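PDB 4F4E: aromatic-amino-acid aminotransferase from Burkholderia pseudomallei, which probably catalyses transfer of the amino group between aromatic amino acids such as L-tyrosine and 2-oxoglutarate, using pyridoxal 5'-phosphate as cofactor. Local coordinates for residues V221-I235 against A250-S264. Residues are numbered along the deposited sequence; the frame is centred on the assembly and turned at random.
Sequences VEVVKARRLVPFLDI and AVRLFAAANLNVFVS
F232, L233 and D234 pair in parallel with F262, V263 and S264 in a beta-alpha-beta unit of the mixed sheet of a class I aminotransferase's cofactor-binding domain. Helix 250-256 and the end of helix 214-227 pack over one face. Backbone bonds alternate: F262 N to P231 O, L233 N to F262 O, S264 N to L233 O and I235 N to S264 O. On the helix side, the F254 ring sits among V221, P231 and L233. V221 CG2 lies over its face, 3.6 Å from the ring centroid. V224 CB meets the ring edge. L233 CD1 reaches V251 CA at 3.5 Å. On the other face, chi1 of F232 (-155°) swings its ring under F262 CB. A257 O, just past helix 250-256, accepts a hydrogen bond from K225 NZ at 2.8 Å, and K225 CD touches L259 CD2. One water donates to both D234 OD1 and S264 OG, which also hydrogen-bonds G126 O. D234 OD2 is hydrogen-bonded to H156 NE2 and lies close to N1 of the cofactor-lysine adduct at position 269, consistent with this family. Strand 230-235 runs between strands 197-201 and 261-266, with helix 125-140 on the F232 face and W217 of helix 214-227 against F254.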
loop_
_atom_site.group_PDB
_atom_site.type_symbol
_atom_site.label_atom_id
_atom_site.label_comp_id
_atom_site.label_asym_id
_atom_site.label_seq_id
_atom_site.Cartn_x
_atom_site.Cartn_y
_atom_site.Cartn_z
ATOM N N VAL A 221 -11.499 16.406 -24.739
ATOM C CA VAL A 221 -10.724 17.457 -24.089
ATOM C C VAL A 221 -11.487 18.798 -24.161
ATOM O O VAL A 221 -11.579 19.488 -23.163
ATOM C CB VAL A 221 -9.323 17.612 -24.736
ATOM C CG1 VAL A 221 -8.570 18.804 -24.182
ATOM C CG2 VAL A 221 -8.519 16.318 -24.525
ATOM N N GLU A 222 -12.036 19.134 -25.335
ATOM C CA GLU A 222 -12.744 20.419 -25.502
ATOM C C GLU A 222 -13.960 20.524 -24.572
ATOM O O GLU A 222 -14.192 21.584 -23.949
ATOM C CB GLU A 222 -13.149 20.671 -26.960
ATOM C CG GLU A 222 -13.822 22.029 -27.188
ATOM C CD GLU A 222 -15.364 22.026 -27.020
ATOM O OE1 GLU A 222 -16.008 20.972 -27.249
ATOM O OE2 GLU A 222 -15.943 23.098 -26.681
ATOM N N VAL A 223 -14.718 19.436 -24.434
ATOM C CA VAL A 223 -15.878 19.434 -23.523
ATOM C C VAL A 223 -15.480 19.490 -22.059
ATOM O O VAL A 223 -16.045 20.264 -21.305
ATOM C CB VAL A 223 -16.841 18.247 -23.782
ATOM C CG1 VAL A 223 -18.011 18.293 -22.817
ATOM C CG2 VAL A 223 -17.350 18.328 -25.210
ATOM N N VAL A 224 -14.482 18.688 -21.659
ATOM C CA VAL A 224 -13.976 18.741 -20.287
ATOM C C VAL A 224 -13.527 20.167 -19.963
ATOM O O VAL A 224 -13.801 20.675 -18.887
ATOM C CB VAL A 224 -12.831 17.732 -20.080
ATOM C CG1 VAL A 224 -12.051 18.035 -18.785
ATOM C CG2 VAL A 224 -13.346 16.308 -20.079
ATOM N N LYS A 225 -12.826 20.802 -20.888
ATOM C CA LYS A 225 -12.371 22.175 -20.657
ATOM C C LYS A 225 -13.557 23.131 -20.539
ATOM O O LYS A 225 -13.666 23.866 -19.546
ATOM C CB LYS A 225 -11.374 22.647 -21.727
ATOM C CG LYS A 225 -10.775 24.027 -21.405
ATOM C CD LYS A 225 -9.294 24.153 -21.781
ATOM C CE LYS A 225 -8.684 25.516 -21.424
ATOM N NZ LYS A 225 -7.746 25.479 -20.276
ATOM N N ALA A 226 -14.441 23.120 -21.537
ATOM C CA ALA A 226 -15.588 24.019 -21.568
ATOM C C ALA A 226 -16.512 23.867 -20.345
ATOM O O ALA A 226 -17.048 24.889 -19.825
ATOM C CB ALA A 226 -16.364 23.881 -22.871
ATOM N N ARG A 227 -16.676 22.637 -19.867
ATOM C CA ARG A 227 -17.577 22.378 -18.756
ATOM C C ARG A 227 -16.904 22.291 -17.392
ATOM O O ARG A 227 -17.556 22.101 -16.378
ATOM C CB ARG A 227 -18.424 21.175 -19.079
ATOM C CG ARG A 227 -19.399 21.513 -20.211
ATOM C CD ARG A 227 -20.336 20.380 -20.485
ATOM N NE ARG A 227 -21.306 20.249 -19.413
ATOM C CZ ARG A 227 -22.334 21.073 -19.212
ATOM N NH1 ARG A 227 -22.562 22.119 -19.995
ATOM N NH2 ARG A 227 -23.169 20.827 -18.221
ATOM N N ARG A 228 -15.590 22.528 -17.361
ATOM C CA ARG A 228 -14.818 22.494 -16.112
ATOM C C ARG A 228 -14.997 21.171 -15.367
ATOM O O ARG A 228 -15.156 21.137 -14.157
ATOM C CB ARG A 228 -15.135 23.706 -15.251
ATOM C CG ARG A 228 -15.046 25.000 -16.069
ATOM C CD ARG A 228 -15.088 26.230 -15.189
ATOM N NE ARG A 228 -16.440 26.468 -14.661
ATOM C CZ ARG A 228 -16.826 26.307 -13.387
ATOM N NH1 ARG A 228 -15.980 25.889 -12.430
ATOM N NH2 ARG A 228 -18.099 26.562 -13.070
ATOM N N LEU A 229 -14.921 20.091 -16.134
ATOM C CA LEU A 229 -14.888 18.756 -15.580
ATOM C C LEU A 229 -13.455 18.447 -15.144
ATOM O O LEU A 229 -12.505 19.089 -15.588
ATOM C CB LEU A 229 -15.375 17.757 -16.616
ATOM C CG LEU A 229 -16.703 18.164 -17.281
ATOM C CD1 LEU A 229 -17.155 16.975 -18.108
ATOM C CD2 LEU A 229 -17.789 18.567 -16.283
ATOM N N VAL A 230 -13.297 17.450 -14.287
ATOM C CA VAL A 230 -11.972 17.077 -13.785
ATOM C C VAL A 230 -11.637 15.754 -14.430
ATOM O O VAL A 230 -12.213 14.714 -14.095
ATOM C CB VAL A 230 -11.974 16.941 -12.251
ATOM C CG1 VAL A 230 -10.585 16.456 -11.769
ATOM C CG2 VAL A 230 -12.413 18.260 -11.600
ATOM N N PRO A 231 -10.699 15.768 -15.391
ATOM C CA PRO A 231 -10.340 14.515 -16.051
ATOM C C PRO A 231 -9.398 13.685 -15.175
ATOM O O PRO A 231 -8.403 14.197 -14.670
ATOM C CB PRO A 231 -9.636 14.967 -17.321
ATOM C CG PRO A 231 -9.026 16.274 -16.948
ATOM C CD PRO A 231 -9.928 16.906 -15.903
ATOM N N PHE A 232 -9.728 12.408 -15.065
ATOM C CA PHE A 232 -8.942 11.474 -14.305
ATOM C C PHE A 232 -8.542 10.385 -15.276
ATOM O O PHE A 232 -9.285 9.414 -15.530
ATOM C CB PHE A 232 -9.694 10.943 -13.045
ATOM C CG PHE A 232 -8.765 10.466 -11.933
ATOM C CD1 PHE A 232 -7.543 9.828 -12.218
ATOM C CD2 PHE A 232 -9.126 10.615 -10.622
ATOM C CE1 PHE A 232 -6.688 9.408 -11.178
ATOM C CE2 PHE A 232 -8.272 10.191 -9.579
ATOM C CZ PHE A 232 -7.053 9.606 -9.861
ATOM N N LEU A 233 -7.350 10.532 -15.865
ATOM C CA LEU A 233 -6.896 9.543 -16.843
ATOM C C LEU A 233 -6.333 8.329 -16.102
ATOM O O LEU A 233 -5.632 8.464 -15.085
ATOM C CB LEU A 233 -5.861 10.162 -17.793
ATOM C CG LEU A 233 -6.448 11.190 -18.768
ATOM C CD1 LEU A 233 -5.375 12.138 -19.246
ATOM C CD2 LEU A 233 -7.091 10.479 -19.965
ATOM N N ASP A 234 -6.646 7.137 -16.602
ATOM C CA ASP A 234 -6.150 5.867 -16.060
ATOM C C ASP A 234 -5.414 5.176 -17.201
ATOM O O ASP A 234 -6.018 4.773 -18.221
ATOM C CB ASP A 234 -7.320 5.008 -15.606
ATOM C CG ASP A 234 -6.901 3.681 -14.996
ATOM O OD1 ASP A 234 -5.753 3.214 -15.239
ATOM O OD2 ASP A 234 -7.740 3.071 -14.272
ATOM N N ILE A 235 -4.085 5.162 -17.070
ATOM C CA ILE A 235 -3.159 4.617 -18.088
ATOM C C ILE A 235 -2.405 3.408 -17.517
ATOM O O ILE A 235 -1.324 3.508 -16.927
ATOM C CB ILE A 235 -2.245 5.714 -18.685
ATOM C CG1 ILE A 235 -1.436 5.187 -19.888
ATOM C CG2 ILE A 235 -1.380 6.398 -17.594
ATOM C CD1 ILE A 235 -0.720 6.309 -20.697
ATOM N N ALA A 250 -3.412 10.590 -25.256
ATOM C CA ALA A 250 -4.550 11.168 -24.549
ATOM C C ALA A 250 -4.122 11.976 -23.344
ATOM O O ALA A 250 -4.660 13.049 -23.093
ATOM C CB ALA A 250 -5.547 10.081 -24.146
ATOM N N VAL A 251 -3.109 11.483 -22.605
ATOM C CA VAL A 251 -2.608 12.199 -21.436
ATOM C C VAL A 251 -2.002 13.538 -21.885
ATOM O O VAL A 251 -2.309 14.591 -21.323
ATOM C CB VAL A 251 -1.560 11.339 -20.665
ATOM C CG1 VAL A 251 -0.917 12.141 -19.559
ATOM C CG2 VAL A 251 -2.177 10.045 -20.147
ATOM N N ARG A 252 -1.232 13.511 -22.986
ATOM C CA ARG A 252 -0.566 14.690 -23.519
ATOM C C ARG A 252 -1.518 15.742 -24.089
ATOM O O ARG A 252 -1.241 16.945 -23.947
ATOM C CB ARG A 252 0.493 14.267 -24.551
ATOM C CG ARG A 252 1.570 13.418 -23.847
ATOM C CD ARG A 252 2.710 12.981 -24.748
ATOM N NE ARG A 252 3.531 11.975 -24.036
ATOM C CZ ARG A 252 4.647 11.400 -24.511
ATOM N NH1 ARG A 252 5.149 11.724 -25.676
ATOM N NH2 ARG A 252 5.303 10.515 -23.789
ATOM N N LEU A 253 -2.634 15.286 -24.667
ATOM C CA LEU A 253 -3.683 16.180 -25.193
ATOM C C LEU A 253 -4.291 16.986 -24.056
ATOM O O LEU A 253 -4.525 18.184 -24.211
ATOM C CB LEU A 253 -4.791 15.390 -25.920
ATOM C CG LEU A 253 -4.422 14.916 -27.332
ATOM C CD1 LEU A 253 -5.373 13.861 -27.971
ATOM C CD2 LEU A 253 -4.317 16.129 -28.239
ATOM N N PHE A 254 -4.534 16.317 -22.923
ATOM C CA PHE A 254 -5.065 17.012 -21.736
ATOM C C PHE A 254 -4.012 17.945 -21.159
ATOM O O PHE A 254 -4.337 19.063 -20.739
ATOM C CB PHE A 254 -5.580 16.053 -20.664
ATOM C CG PHE A 254 -6.964 15.512 -20.954
ATOM C CD1 PHE A 254 -8.060 16.215 -20.596
ATOM C CD2 PHE A 254 -7.121 14.311 -21.571
ATOM C CE1 PHE A 254 -9.321 15.731 -20.852
ATOM C CE2 PHE A 254 -8.389 13.805 -21.838
ATOM C CZ PHE A 254 -9.492 14.538 -21.475
ATOM N N ALA A 255 -2.762 17.498 -21.144
ATOM C CA ALA A 255 -1.677 18.316 -20.642
ATOM C C ALA A 255 -1.556 19.595 -21.466
ATOM O O ALA A 255 -1.398 20.680 -20.890
ATOM C CB ALA A 255 -0.352 17.529 -20.636
ATOM N N ALA A 256 -1.677 19.473 -22.787
ATOM C CA ALA A 256 -1.502 20.600 -23.703
ATOM C C ALA A 256 -2.611 21.628 -23.567
ATOM O O ALA A 256 -2.428 22.780 -23.971
ATOM C CB ALA A 256 -1.413 20.103 -25.160
ATOM N N ALA A 257 -3.756 21.208 -23.016
ATOM C CA ALA A 257 -4.943 22.058 -22.832
ATOM C C ALA A 257 -4.973 22.951 -21.593
ATOM O O ALA A 257 -5.966 23.647 -21.375
ATOM C CB ALA A 257 -6.224 21.197 -22.882
ATOM N N ASN A 258 -3.920 22.959 -20.784
ATOM C CA ASN A 258 -3.899 23.810 -19.582
ATOM C C ASN A 258 -5.093 23.577 -18.655
ATOM O O ASN A 258 -5.870 24.509 -18.312
ATOM C CB ASN A 258 -3.763 25.284 -19.963
ATOM C CG ASN A 258 -2.312 25.680 -20.172
ATOM O OD1 ASN A 258 -1.397 25.046 -19.640
ATOM N ND2 ASN A 258 -2.095 26.732 -20.952
ATOM N N LEU A 259 -5.236 22.297 -18.334
ATOM C CA LEU A 259 -6.239 21.774 -17.441
ATOM C C LEU A 259 -5.550 21.213 -16.206
ATOM O O LEU A 259 -4.389 20.815 -16.268
ATOM C CB LEU A 259 -6.989 20.618 -18.146
ATOM C CG LEU A 259 -7.820 21.019 -19.362
ATOM C CD1 LEU A 259 -8.499 19.821 -20.002
ATOM C CD2 LEU A 259 -8.855 22.048 -18.941
ATOM N N ASN A 260 -6.266 21.192 -15.085
ATOM C CA ASN A 260 -5.860 20.374 -13.976
ATOM C C ASN A 260 -6.313 18.952 -14.305
ATOM O O ASN A 260 -7.507 18.743 -14.649
ATOM C CB ASN A 260 -6.471 20.878 -12.703
ATOM C CG ASN A 260 -6.006 22.301 -12.374
ATOM O OD1 ASN A 260 -6.813 23.155 -12.105
ATOM N ND2 ASN A 260 -4.699 22.552 -12.444
ATOM N N VAL A 261 -5.363 18.023 -14.311
ATOM C CA VAL A 261 -5.576 16.668 -14.807
ATOM C C VAL A 261 -5.013 15.740 -13.754
ATOM O O VAL A 261 -3.924 15.992 -13.229
ATOM C CB VAL A 261 -4.816 16.392 -16.139
ATOM C CG1 VAL A 261 -5.130 14.988 -16.669
ATOM C CG2 VAL A 261 -5.125 17.444 -17.204
ATOM N N PHE A 262 -5.754 14.696 -13.419
ATOM C CA PHE A 262 -5.259 13.597 -12.591
ATOM C C PHE A 262 -4.912 12.432 -13.500
ATOM O O PHE A 262 -5.638 12.185 -14.469
ATOM C CB PHE A 262 -6.324 13.158 -11.587
ATOM C CG PHE A 262 -6.498 14.102 -10.427
ATOM C CD1 PHE A 262 -7.009 15.351 -10.616
ATOM C CD2 PHE A 262 -6.202 13.696 -9.154
ATOM C CE1 PHE A 262 -7.194 16.211 -9.570
ATOM C CE2 PHE A 262 -6.371 14.547 -8.096
ATOM C CZ PHE A 262 -6.876 15.806 -8.297
ATOM N N VAL A 263 -3.800 11.737 -13.213
ATOM C CA VAL A 263 -3.367 10.585 -13.999
ATOM C C VAL A 263 -2.943 9.466 -13.074
ATOM O O VAL A 263 -1.968 9.614 -12.334
ATOM C CB VAL A 263 -2.164 10.890 -14.913
ATOM C CG1 VAL A 263 -1.838 9.681 -15.782
ATOM C CG2 VAL A 263 -2.452 12.131 -15.802
ATOM N N SER A 264 -3.669 8.353 -13.100
ATOM C CA SER A 264 -3.187 7.132 -12.454
ATOM C C SER A 264 -2.464 6.323 -13.526
ATOM O O SER A 264 -3.055 6.014 -14.585
ATOM C CB SER A 264 -4.322 6.287 -11.909
ATOM O OG SER A 264 -3.861 4.946 -11.709
HETATM O O HOH W 1 -3.463 2.776 -13.804
#